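Side-chain contacts in actin-related protein 8 (Homo sapiens, PDB 4FO0), which belongs to the actin family, binds ATP, and is a proposed core component of the INO80 chromatin-remodelling complex, to which it contributes nucleosome binding: residues H183-Q186 and E190-L193; H213-V218 and R575-F580; P358-L361 and A365-G368; I524-K527 and F532-I535. All coordinates share one frame; numbering follows the deposited sequence.

Interaction 1. Residues H183-Q186 and E190-L193; sequences HAIQ and EIPL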
# COMPACT_ATOMS: atom_id res chain seq x y z
N HIS A 183 -14.66 14.07 6.07
CA HIS A 183 -13.69 14.95 6.71
C HIS A 183 -12.62 15.44 5.73
O HIS A 183 -12.23 16.61 5.76
CB HIS A 183 -13.04 14.23 7.91
CG HIS A 183 -11.94 15.01 8.55
ND1 HIS A 183 -12.18 16.03 9.46
CD2 HIS A 183 -10.59 14.93 8.42
CE1 HIS A 183 -11.02 16.54 9.86
NE2 HIS A 183 -10.04 15.89 9.25
N ALA A 184 -12.14 14.56 4.86
CA ALA A 184 -11.04 14.93 3.96
C ALA A 184 -11.51 15.93 2.91
O ALA A 184 -10.80 16.87 2.56
CB ALA A 184 -10.48 13.72 3.30
N ILE A 185 -12.71 15.72 2.42
CA ILE A 185 -13.32 16.64 1.48
C ILE A 185 -13.55 18.05 2.05
O ILE A 185 -13.24 19.02 1.37
CB ILE A 185 -14.61 16.05 0.90
CG1 ILE A 185 -14.25 14.87 -0.00
CG2 ILE A 185 -15.35 17.09 0.09
CD1 ILE A 185 -15.35 13.87 -0.09
N GLN A 186 -14.06 18.17 3.27
CA GLN A 186 -14.28 19.50 3.85
C GLN A 186 -12.95 20.17 4.19
O GLN A 186 -12.79 21.37 3.99
CB GLN A 186 -15.09 19.48 5.14
CG GLN A 186 -16.10 18.38 5.34
CD GLN A 186 -16.53 18.29 6.80
OE1 GLN A 186 -17.17 17.32 7.23
NE2 GLN A 186 -16.18 19.31 7.58
N GLU A 190 -11.45 21.48 0.87
CA GLU A 190 -12.24 22.63 1.25
C GLU A 190 -13.54 22.71 0.46
O GLU A 190 -13.87 23.74 -0.11
CB GLU A 190 -11.43 23.91 1.10
CG GLU A 190 -10.20 23.92 2.00
CD GLU A 190 -9.42 25.22 1.90
OE1 GLU A 190 -9.78 26.07 1.06
OE2 GLU A 190 -8.43 25.38 2.65
N ILE A 191 -14.27 21.61 0.45
CA ILE A 191 -15.56 21.55 -0.21
C ILE A 191 -16.61 21.22 0.82
O ILE A 191 -16.59 20.14 1.40
CB ILE A 191 -15.56 20.47 -1.29
CG1 ILE A 191 -14.52 20.80 -2.36
CG2 ILE A 191 -16.95 20.31 -1.90
CD1 ILE A 191 -14.45 19.78 -3.44
N PRO A 192 -17.54 22.15 1.06
CA PRO A 192 -18.63 21.92 2.01
C PRO A 192 -19.47 20.75 1.56
O PRO A 192 -19.75 20.60 0.36
CB PRO A 192 -19.45 23.21 1.94
CG PRO A 192 -18.51 24.24 1.40
CD PRO A 192 -17.59 23.50 0.47
N LEU A 193 -19.89 19.93 2.51
CA LEU A 193 -20.57 18.68 2.22
C LEU A 193 -21.90 18.90 1.52
O LEU A 193 -22.29 18.12 0.64
CB LEU A 193 -20.76 17.87 3.51
CG LEU A 193 -19.44 17.32 4.05
CD1 LEU A 193 -19.73 16.35 5.16
CD2 LEU A 193 -18.63 16.65 2.95

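Interaction 2. Residues H213-V218 and R575-F580; sequences HVKELV and REWQRF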
# COMPACT_ATOMS: atom_id res chain seq x y z
N HIS A 213 -19.32 -5.27 -1.24
CA HIS A 213 -18.68 -4.12 -0.61
C HIS A 213 -18.60 -2.91 -1.50
O HIS A 213 -18.79 -1.79 -1.04
CB HIS A 213 -17.28 -4.49 -0.16
CG HIS A 213 -17.27 -5.46 0.97
ND1 HIS A 213 -16.13 -6.11 1.38
CD2 HIS A 213 -18.27 -5.89 1.77
CE1 HIS A 213 -16.42 -6.91 2.39
NE2 HIS A 213 -17.71 -6.79 2.65
N VAL A 214 -18.27 -3.15 -2.76
CA VAL A 214 -18.29 -2.10 -3.77
C VAL A 214 -19.70 -1.52 -3.86
O VAL A 214 -19.89 -0.30 -3.79
CB VAL A 214 -17.85 -2.66 -5.11
CG1 VAL A 214 -17.94 -1.59 -6.20
CG2 VAL A 214 -16.45 -3.18 -4.97
N LYS A 215 -20.69 -2.41 -3.98
CA LYS A 215 -22.09 -2.01 -3.98
C LYS A 215 -22.36 -1.02 -2.84
O LYS A 215 -22.85 0.08 -3.06
CB LYS A 215 -22.98 -3.24 -3.83
CG LYS A 215 -24.47 -2.96 -3.89
CD LYS A 215 -25.29 -4.16 -3.39
CE LYS A 215 -25.35 -4.22 -1.87
NZ LYS A 215 -25.94 -5.49 -1.36
N GLU A 216 -22.00 -1.42 -1.63
CA GLU A 216 -22.19 -0.61 -0.44
C GLU A 216 -21.52 0.76 -0.52
O GLU A 216 -22.05 1.75 -0.01
CB GLU A 216 -21.64 -1.34 0.78
CG GLU A 216 -22.43 -2.56 1.20
CD GLU A 216 -23.75 -2.20 1.83
OE1 GLU A 216 -23.98 -0.99 2.09
OE2 GLU A 216 -24.57 -3.12 2.07
N LEU A 217 -20.34 0.80 -1.12
CA LEU A 217 -19.55 2.02 -1.19
C LEU A 217 -20.21 2.98 -2.15
O LEU A 217 -20.42 4.16 -1.84
CB LEU A 217 -18.13 1.72 -1.67
CG LEU A 217 -17.24 1.06 -0.61
CD1 LEU A 217 -15.93 0.59 -1.24
CD2 LEU A 217 -16.97 2.03 0.54
N VAL A 218 -20.54 2.46 -3.32
CA VAL A 218 -21.31 3.20 -4.29
C VAL A 218 -22.57 3.75 -3.64
O VAL A 218 -22.92 4.92 -3.81
CB VAL A 218 -21.72 2.30 -5.45
CG1 VAL A 218 -22.72 3.02 -6.34
CG2 VAL A 218 -20.49 1.85 -6.23
N ARG A 575 -30.44 8.86 -9.16
CA ARG A 575 -31.79 8.33 -9.30
C ARG A 575 -31.81 6.95 -9.94
O ARG A 575 -32.59 6.09 -9.55
CB ARG A 575 -32.72 9.31 -10.01
CG ARG A 575 -34.17 9.17 -9.53
CD ARG A 575 -35.03 10.33 -9.97
NE ARG A 575 -35.15 10.41 -11.42
CZ ARG A 575 -36.30 10.46 -12.08
NH1 ARG A 575 -37.45 10.45 -11.42
NH2 ARG A 575 -36.31 10.53 -13.41
N GLU A 576 -30.94 6.73 -10.92
CA GLU A 576 -30.79 5.39 -11.48
C GLU A 576 -30.39 4.40 -10.38
O GLU A 576 -30.80 3.24 -10.39
CB GLU A 576 -29.76 5.37 -12.60
CG GLU A 576 -29.91 6.53 -13.59
CD GLU A 576 -28.71 6.67 -14.53
OE1 GLU A 576 -28.91 7.04 -15.70
OE2 GLU A 576 -27.57 6.40 -14.10
N TRP A 577 -29.60 4.87 -9.43
CA TRP A 577 -29.18 4.02 -8.35
C TRP A 577 -30.31 3.75 -7.40
O TRP A 577 -30.62 2.59 -7.09
CB TRP A 577 -28.01 4.63 -7.60
CG TRP A 577 -27.49 3.71 -6.53
CD1 TRP A 577 -27.70 3.79 -5.17
CD2 TRP A 577 -26.69 2.50 -6.73
NE1 TRP A 577 -27.09 2.75 -4.52
CE2 TRP A 577 -26.46 1.95 -5.40
CE3 TRP A 577 -26.15 1.86 -7.82
CZ2 TRP A 577 -25.72 0.80 -5.20
CZ3 TRP A 577 -25.41 0.70 -7.61
CH2 TRP A 577 -25.20 0.19 -6.33
N GLN A 578 -30.93 4.81 -6.91
CA GLN A 578 -32.05 4.69 -6.00
C GLN A 578 -33.08 3.72 -6.55
O GLN A 578 -33.72 2.99 -5.81
CB GLN A 578 -32.69 6.05 -5.78
CG GLN A 578 -33.64 6.11 -4.59
CD GLN A 578 -33.83 7.52 -4.08
OE1 GLN A 578 -33.42 8.48 -4.72
NE2 GLN A 578 -34.46 7.64 -2.92
N ARG A 579 -33.22 3.73 -7.87
CA ARG A 579 -34.23 2.93 -8.54
C ARG A 579 -33.76 1.49 -8.69
O ARG A 579 -34.35 0.58 -8.13
CB ARG A 579 -34.54 3.52 -9.91
CG ARG A 579 -35.80 4.36 -9.96
CD ARG A 579 -36.59 4.05 -11.22
NE ARG A 579 -36.74 5.23 -12.06
CZ ARG A 579 -36.45 6.47 -11.68
NH1 ARG A 579 -36.00 6.69 -10.45
NH2 ARG A 579 -36.62 7.48 -12.52
N PHE A 580 -32.70 1.30 -9.46
CA PHE A 580 -32.33 -0.02 -9.93
C PHE A 580 -31.19 -0.59 -9.11
O PHE A 580 -30.94 -1.80 -9.13
CB PHE A 580 -31.92 0.04 -11.40
CG PHE A 580 -32.99 0.56 -12.30
CD1 PHE A 580 -33.89 -0.31 -12.88
CD2 PHE A 580 -33.10 1.91 -12.56
CE1 PHE A 580 -34.89 0.16 -13.71
CE2 PHE A 580 -34.09 2.38 -13.39
CZ PHE A 580 -34.99 1.51 -13.96

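Interaction 3. Residues P358-L361 and A365-G368; sequences PMAL and ATFG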
# COMPACT_ATOMS: atom_id res chain seq x y z
N PRO A 358 13.89 -6.31 2.46
CA PRO A 358 13.15 -6.02 1.23
C PRO A 358 13.03 -7.25 0.35
O PRO A 358 12.04 -7.42 -0.35
CB PRO A 358 14.03 -4.98 0.51
CG PRO A 358 14.90 -4.41 1.57
CD PRO A 358 15.08 -5.45 2.64
N MET A 359 14.05 -8.11 0.39
CA MET A 359 14.03 -9.34 -0.40
C MET A 359 13.08 -10.40 0.13
O MET A 359 12.87 -11.41 -0.53
CB MET A 359 15.42 -9.93 -0.52
CG MET A 359 16.33 -9.15 -1.43
SD MET A 359 17.85 -10.05 -1.70
CE MET A 359 17.20 -11.69 -2.02
N ALA A 360 12.51 -10.20 1.32
CA ALA A 360 11.50 -11.13 1.78
C ALA A 360 10.25 -11.01 0.91
O ALA A 360 9.42 -11.92 0.90
CB ALA A 360 11.17 -10.91 3.22
N LEU A 361 10.13 -9.91 0.17
CA LEU A 361 9.05 -9.79 -0.83
C LEU A 361 9.16 -10.87 -1.90
O LEU A 361 8.16 -11.23 -2.52
CB LEU A 361 9.05 -8.40 -1.48
CG LEU A 361 8.62 -7.28 -0.55
CD1 LEU A 361 8.87 -5.94 -1.21
CD2 LEU A 361 7.13 -7.43 -0.18
N ALA A 365 7.98 -16.53 2.71
CA ALA A 365 7.92 -17.46 3.83
C ALA A 365 8.68 -16.85 5.00
O ALA A 365 8.46 -17.19 6.16
CB ALA A 365 8.53 -18.79 3.44
N THR A 366 9.58 -15.93 4.67
CA THR A 366 10.43 -15.26 5.65
C THR A 366 9.59 -14.53 6.69
O THR A 366 10.01 -14.33 7.83
CB THR A 366 11.37 -14.25 4.96
OG1 THR A 366 12.12 -14.92 3.94
CG2 THR A 366 12.33 -13.62 5.93
N PHE A 367 8.39 -14.12 6.28
CA PHE A 367 7.47 -13.40 7.16
C PHE A 367 6.96 -14.26 8.31
O PHE A 367 6.50 -13.72 9.31
CB PHE A 367 6.30 -12.81 6.37
CG PHE A 367 6.72 -11.73 5.44
CD1 PHE A 367 7.73 -10.85 5.81
CD2 PHE A 367 6.17 -11.61 4.18
CE1 PHE A 367 8.15 -9.84 4.95
CE2 PHE A 367 6.58 -10.61 3.32
CZ PHE A 367 7.57 -9.72 3.70
N GLY A 368 7.08 -15.57 8.15
CA GLY A 368 6.67 -16.53 9.17
C GLY A 368 5.18 -16.55 9.43
O GLY A 368 4.75 -16.84 10.54

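Interaction 4. Residues I524-K527 and F532-I535; sequences ILNK and FRRI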
# COMPACT_ATOMS: atom_id res chain seq x y z
N ILE A 524 13.55 -11.30 -13.30
CA ILE A 524 12.60 -11.66 -14.34
C ILE A 524 13.32 -12.32 -15.53
O ILE A 524 12.91 -13.39 -15.97
CB ILE A 524 11.71 -10.49 -14.78
CG1 ILE A 524 10.83 -10.06 -13.61
CG2 ILE A 524 10.84 -10.89 -15.96
CD1 ILE A 524 10.09 -11.21 -12.94
N LEU A 525 14.40 -11.72 -16.00
CA LEU A 525 15.20 -12.31 -17.07
C LEU A 525 15.56 -13.75 -16.78
O LEU A 525 15.26 -14.66 -17.56
CB LEU A 525 16.49 -11.54 -17.28
CG LEU A 525 16.36 -10.26 -18.08
CD1 LEU A 525 17.72 -9.90 -18.67
CD2 LEU A 525 15.34 -10.47 -19.16
N ASN A 526 16.22 -13.96 -15.65
CA ASN A 526 16.70 -15.30 -15.29
C ASN A 526 15.59 -16.30 -15.06
O ASN A 526 15.74 -17.48 -15.40
CB ASN A 526 17.61 -15.24 -14.06
CG ASN A 526 18.78 -14.28 -14.24
OD1 ASN A 526 19.23 -14.05 -15.37
ND2 ASN A 526 19.26 -13.73 -13.14
N LYS A 527 14.48 -15.84 -14.48
CA LYS A 527 13.38 -16.72 -14.07
C LYS A 527 12.38 -16.99 -15.19
O LYS A 527 11.70 -18.02 -15.18
CB LYS A 527 12.64 -16.13 -12.87
CG LYS A 527 13.02 -16.69 -11.52
CD LYS A 527 14.42 -16.29 -11.14
CE LYS A 527 14.79 -16.81 -9.76
NZ LYS A 527 16.11 -16.26 -9.32
N PHE A 532 10.77 -17.36 -24.52
CA PHE A 532 10.30 -15.98 -24.66
C PHE A 532 11.42 -14.98 -24.48
O PHE A 532 11.43 -13.92 -25.13
CB PHE A 532 9.19 -15.68 -23.65
CG PHE A 532 7.83 -16.14 -24.09
CD1 PHE A 532 7.09 -15.39 -25.00
CD2 PHE A 532 7.29 -17.33 -23.59
CE1 PHE A 532 5.82 -15.81 -25.41
CE2 PHE A 532 6.02 -17.76 -24.00
CZ PHE A 532 5.28 -17.00 -24.91
N ARG A 533 12.36 -15.30 -23.60
CA ARG A 533 13.51 -14.45 -23.34
C ARG A 533 14.27 -14.16 -24.63
O ARG A 533 14.88 -13.10 -24.78
CB ARG A 533 14.44 -15.11 -22.33
CG ARG A 533 15.57 -14.22 -21.87
CD ARG A 533 16.77 -15.06 -21.45
NE ARG A 533 17.84 -14.22 -20.92
CZ ARG A 533 18.18 -14.19 -19.64
NH1 ARG A 533 17.55 -14.97 -18.76
NH2 ARG A 533 19.16 -13.39 -19.23
N ARG A 534 14.22 -15.12 -25.55
CA ARG A 534 14.85 -14.98 -26.86
C ARG A 534 13.99 -14.16 -27.81
O ARG A 534 14.38 -13.09 -28.27
CB ARG A 534 15.17 -16.35 -27.45
CG ARG A 534 16.39 -17.00 -26.81
CD ARG A 534 16.73 -18.35 -27.43
NE ARG A 534 16.20 -19.45 -26.63
CZ ARG A 534 15.16 -20.20 -26.98
NH1 ARG A 534 14.54 -19.98 -28.13
NH2 ARG A 534 14.76 -21.18 -26.17
N ILE A 535 12.79 -14.67 -28.08
CA ILE A 535 11.82 -13.95 -28.89
C ILE A 535 11.72 -12.45 -28.55
O ILE A 535 11.36 -11.65 -29.41
CB ILE A 535 10.42 -14.55 -28.70
CG1 ILE A 535 10.49 -16.08 -28.77
CG2 ILE A 535 9.46 -13.97 -29.73
CD1 ILE A 535 9.34 -16.78 -28.07

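Interaction 1. Residues H183-Q186 and E190-L193
Ile-185 and Ile-191 meet through both backbone and side chain where a helix runs out. The N-H of Ile-191 reaches back to Ile-185 O at 2.9 Å in a nearly straight bond (166° at the hydrogen). Beside this bond the CG2 methyl of Ile-185, swung opposite its own backbone N (CG1 lies beside that N, chi1 -69°), presses on Ile-191 CB at 3.7 Å. Helix 170-187 thus gives way to a turn at Glu-190, whose positive phi redirects the chain; the bond from Ile-191 N to Ile-185 O closes this turn, with the isoleucine pair packed next to it. Two CA-H...O contacts add to it, from Glu-190 CA to Gln-186 O at 3.1 Å and from Gln-186 CA to Ile-191 O at 3.4 Å. Farther out, the aliphatic part of Gln-186 and the branched end of Leu-193 cross obliquely. CG of Gln-186, opposite the carbonyl carbon (chi1 -29°), rests 3.7 Å from Leu-193 CG; the extended chain beyond it carries OE1 to 3.4 Å from Leu-193 CD1. An alanine in place of Leu-193 is likely to open a gap beside the glutamine chain and free its amide to turn. Inward, Ile-185 and Ile-191 touch Ile-29 and Arg-31 of strand 26-31, so the turn that leads on to strand 200-205 lies against the actin-fold sheet.

Interaction 2. Residues H213-V218 and R575-F580
Val-218 and Trp-577 mark the nearest approach of two helical segments, whose backbones stay 8.9 Å apart between Val-218 CA and Trp-577 CA, a gap that the indole itself spans. CG of Trp-577 stands opposite its backbone N (chi1 -175°), which sends the ring out from its own helix, with one face under Val-218. The CG1 methyl of Val-218 sits over the six-membered ring, 3.6 Å from its centroid and only 6° off the normal, a clear CH-pi contact. CG1 is accordingly almost equally far from the ring carbons, for example 3.8 Å from Trp-577 CH2. A second residue, one helical turn earlier, meets the far end of the same ring: Lys-215 O comes within 3.7 Å of Trp-577 CZ2, and Lys-215 CG within 4.1 Å of Trp-577 CH2. The lysine chain crosses the indole at about a right angle, then bends at chi3 (80°) and carries its ammonium group away. Helix 211-225 is the connection of a beta-alpha-beta crossover between the parallel strands 200-205 and 229-234, so the contact brings the C-terminal part of the actin-like chain back onto the fold's early half. Strand 572-573, just before the tryptophan's helix, also pairs with strand 229-234, whose Ile-230 and Val-232 touch Val-218. The indole's rotation is further fixed by a hydrogen bond from Trp-577 NE1 to Asn-219 OD1, next to Val-218, and Leu-585 of helix 583-588 also touches the tryptophan.

Interaction 3. Residues P358-L361 and A365-G368
Phe-367 sets its CG opposite the carbonyl carbon (chi1 -67°), an orientation that carries the far end of the ring to Ala-360. Thr-366 has OG1 opposite its carbonyl carbon (chi1 -55°), which puts CG2 opposite the backbone N and 4.0 Å from Ala-360 CB, while Thr-366 CB, placed by the backbone, is 3.8 Å from the same methyl carbon. Ala-360 CB is thus the shared point of contact, and also lies 3.6 Å from Phe-367 CE1. The ring meets it obliquely through CE1 and CZ, and CZ also lies 4.0 Å from Ala-360 O. The first segment lies at the end region of helix 353-359, and the second in the 3-10 segment that follows on the way to strand 375-377, at the edge of the six-stranded sheet of this actin fold. No hydrogen bond crosses between them, and the joint is apolar and buried. The hydroxyl of Thr-366 is satisfied within the turn instead, where OG1 bonds to Tyr-363 O. Replacing Phe-367 by an alanine would probably leave the methyl of Ala-360 without its aromatic partner and open a gap where Cys-286 and Asp-282 of helix 280-293 also touch the ring. The side chain of Leu-361 comes about 5 Å from that of Val-253, an ATP-binding residue, and about 8 Å from the bound nucleotide.

Interaction 4. Residues I524-K527 and F532-I535
Arg-533 stretches its guanidinium group across to Leu-525 and Asn-526, and the close side of the contact lies on the leucine. With CG opposite its backbone N (chi1 -173°) and the chain extended from there to NE, the arginine spans the space between two helices. Leu-525 CB lies over one face of the guanidinium, 3.8 Å from Arg-533 NH2, and Leu-525 CD1 is 3.8 Å from the same nitrogen. NH1 also comes near Leu-525 O, though at a poor angle for a hydrogen bond. The helices, 516-527 and 530-535, follow one another over a short link within the beta-alpha-beta crossover from strand 503-507 to the parallel strand 540-542. Because the guanidinium lies by the last turn of helix 516-527, its charge may be favoured by the carbonyls at that helix end. The other side is looser and faces solvent: the Asn-526 amide runs alongside the arginine, its plane 15° from the guanidinium's, with OD1 at the edge of that group but 3.9 Å from Arg-533 NH1. Asn-526 and Arg-533 are both exposed, whereas Leu-525 also touches Val-539 on the approach to strand 540-542.

Overall arrangement
From the N terminus, interaction 1 comes first, a short loop of three intervening residues where helix 170-187 turns toward strand 200-205. Interaction 2 opens soon after on helix 211-225 and closes only at helix 574-580, a loop of more than 350 residues that returns the C-terminal part to the early sheet. Interactions 3 and 4 are nested inside that loop, in series and never crossing: 358-361 with 365-368 joins the end region of helix 353-359 to the 3-10 segment after it, and 524-527 with 532-535 joins successive helices beside the six-stranded sheet. Interactions 1 and 3 lie on opposite sides of the chain's centre, as do 2 and 3; the centres of 3 and 4 are about 24 Å apart.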